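Local coordinates for protein putative N-acetylneuraminate lyase ([Ruminococcus] gnavus ATCC 29149, PDB 6RB7) that is of unknown function but folds as a TIM barrel of the dihydrodipicolinate synthetase family, at residues Gly285-Tyr288 with Ala289-Ala293. Residues are numbered along the deposited sequence; the frame is centred on the assembly and turned at random.
Sequences GNMY and AVIKA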
ATOM      1  N   GLY A 285     -20.937  -9.439  13.304  1.00 15.79           N
ATOM      2  CA  GLY A 285     -20.583 -10.772  12.818  1.00 15.82           C
ATOM      3  C   GLY A 285     -20.104 -10.729  11.386  1.00 15.40           C
ATOM      4  O   GLY A 285     -20.430  -9.780  10.618  1.00 13.92           O
ATOM      5  N   ASN A 286     -19.354 -11.757  11.016  1.00 12.96           N
ATOM      6  CA  ASN A 286     -18.778 -11.924   9.667  1.00 12.72           C
ATOM      7  C   ASN A 286     -19.903 -11.991   8.627  1.00 11.03           C
ATOM      8  O   ASN A 286     -20.988 -12.542   8.872  1.00 11.95           O
ATOM      9  CB  ASN A 286     -17.922 -13.179   9.666  1.00 11.65           C
ATOM     10  CG  ASN A 286     -17.293 -13.446   8.317  1.00 14.56           C
ATOM     11  OD1 ASN A 286     -17.823 -14.285   7.567  1.00 18.42           O
ATOM     12  ND2 ASN A 286     -16.183 -12.763   8.050  1.00 14.05           N
ATOM     13  N   MET A 287     -19.616 -11.483   7.433  1.00 12.94           N
ATOM     14  CA  MET A 287     -20.601 -11.504   6.322  1.00 12.62           C
ATOM     15  C   MET A 287     -21.119 -12.923   6.067  1.00 11.02           C
ATOM     16  O   MET A 287     -22.311 -13.078   5.774  1.00 13.24           O
ATOM     17  CB  MET A 287     -20.031 -10.946   5.029  1.00 13.30           C
ATOM     18  CG  MET A 287     -21.140 -10.698   3.977  1.00 14.91           C
ATOM     19  SD  MET A 287     -20.418 -10.471   2.336  1.00 16.86           S
ATOM     20  CE  MET A 287     -19.784 -12.122   2.082  1.00 21.52           C
ATOM     21  N   TYR A 288     -20.278 -13.963   6.116  1.00 12.00           N
ATOM     22  CA  TYR A 288     -20.740 -15.344   5.861  1.00 14.05           C
ATOM     23  C   TYR A 288     -21.679 -15.787   6.997  1.00 12.63           C
ATOM     24  O   TYR A 288     -22.558 -16.595   6.722  1.00 12.64           O
ATOM     25  CB  TYR A 288     -19.583 -16.285   5.545  1.00 13.62           C
ATOM     26  CG  TYR A 288     -18.878 -15.858   4.285  1.00 12.97           C
ATOM     27  CD1 TYR A 288     -19.509 -15.956   3.055  1.00 12.93           C
ATOM     28  CD2 TYR A 288     -17.639 -15.253   4.328  1.00 13.22           C
ATOM     29  CE1 TYR A 288     -18.916 -15.504   1.892  1.00 14.19           C
ATOM     30  CE2 TYR A 288     -17.042 -14.777   3.166  1.00 12.49           C
ATOM     31  CZ  TYR A 288     -17.703 -14.867   1.952  1.00 14.11           C
ATOM     32  OH  TYR A 288     -17.103 -14.432   0.786  1.00 17.03           O
ATOM     33  N   ALA A 289     -21.453 -15.300   8.213  1.00 12.04           N
ATOM     34  CA  ALA A 289     -22.385 -15.605   9.348  1.00 14.74           C
ATOM     35  C   ALA A 289     -23.748 -14.978   9.033  1.00 13.51           C
ATOM     36  O   ALA A 289     -24.797 -15.619   9.311  1.00 15.05           O
ATOM     37  CB  ALA A 289     -21.826 -15.099  10.637  1.00 14.15           C
ATOM     38  N   VAL A 290     -23.754 -13.751   8.498  1.00 11.83           N
ATOM     39  CA  VAL A 290     -25.013 -13.084   8.092  1.00 12.95           C
ATOM     40  C   VAL A 290     -25.682 -13.926   7.016  1.00 10.74           C
ATOM     41  O   VAL A 290     -26.868 -14.191   7.099  1.00 12.93           O
ATOM     42  CB  VAL A 290     -24.763 -11.639   7.616  1.00 12.88           C
ATOM     43  CG1 VAL A 290     -25.997 -11.047   6.988  1.00 13.72           C
ATOM     44  CG2 VAL A 290     -24.207 -10.794   8.726  1.00 14.79           C
ATOM     45  N   ILE A 291     -24.930 -14.361   5.991  1.00 10.47           N
ATOM     46  CA  ILE A 291     -25.554 -15.133   4.886  1.00 10.96           C
ATOM     47  C   ILE A 291     -26.142 -16.446   5.413  1.00 11.48           C
ATOM     48  O   ILE A 291     -27.250 -16.788   5.027  1.00 12.21           O
ATOM     49  CB  ILE A 291     -24.524 -15.372   3.742  1.00 11.93           C
ATOM     50  CG1 ILE A 291     -24.211 -14.045   3.040  1.00 13.50           C
ATOM     51  CG2 ILE A 291     -25.066 -16.394   2.762  1.00 13.81           C
ATOM     52  CD1 ILE A 291     -23.083 -14.149   2.039  1.00 14.63           C
ATOM     53  N   LYS A 292     -25.438 -17.165   6.297  1.00 12.22           N
ATOM     54  CA  LYS A 292     -26.005 -18.441   6.793  1.00 12.70           C
ATOM     55  C   LYS A 292     -27.299 -18.154   7.551  1.00 13.12           C
ATOM     56  O   LYS A 292     -28.234 -18.939   7.420  1.00 13.26           O
ATOM     57  CB  LYS A 292     -24.967 -19.136   7.662  1.00 14.70           C
ATOM     58  CG  LYS A 292     -23.771 -19.620   6.863  1.00 16.13           C
ATOM     59  CD  LYS A 292     -22.709 -20.332   7.687  1.00 15.36           C
ATOM     60  CE  LYS A 292     -21.398 -20.450   6.921  1.00 15.00           C
ATOM     61  NZ  LYS A 292     -20.451 -21.309   7.652  1.00 16.55           N
ATOM     62  N   ALA A 293     -27.371 -17.051   8.287  1.00 13.40           N
ATOM     63  CA  ALA A 293     -28.598 -16.709   9.047  1.00 15.01           C
ATOM     64  C   ALA A 293     -29.732 -16.330   8.067  1.00 14.06           C
ATOM     65  O   ALA A 293     -30.909 -16.683   8.291  1.00 14.49           O
ATOM     66  CB  ALA A 293     -28.325 -15.640  10.057  1.00 13.44           C
TER
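Asn286 O accepts from Val290 N at 3.0 Å and starts the first turn of helix 287-299, a ladder continued by Ile291 N to Met287 O at 2.9 Å and Lys292 N to Tyr288 O at 3.0 Å. Asn286 is the N-cap: its OD1 takes the N-H of Tyr288 at 2.9 Å, the donor standing well above the carbonyl plane (50° out of it). With CG turned anti to its own backbone N (chi1 180°), the amide folds back over the helix start, while ND2 bonds to a glycerol. Further round the turn, Met287 and Ile291 run side by side, and the methyl CE of Met287 meets Ile291 CD1 at 3.9 Å. A bend at chi3 (67°) swings that same CE over one face of the Tyr288 ring, 3.4 Å above its plane and offset toward the rim. Ile291 CD1 approaches the ring obliquely, 4.1 Å from Tyr288 CD1, so one aromatic and two aliphatic groups form a continuous apolar patch. Beyond it, Tyr288 OH bonds to Ser81 and to a bound Tris molecule. The extended Lys292 passes over Tyr288 O with its CG at 3.3 Å, and its NZ forms a salt bridge with Glu83 and hydrogen bonds to the carbonyls of Ala47 and Ala305. Met287, Val290 and Ile291 all rest on Met280 of the preceding helix 263-281, while Ser81 and Glu83 tie the helix start to the loop after barrel strand 74-77.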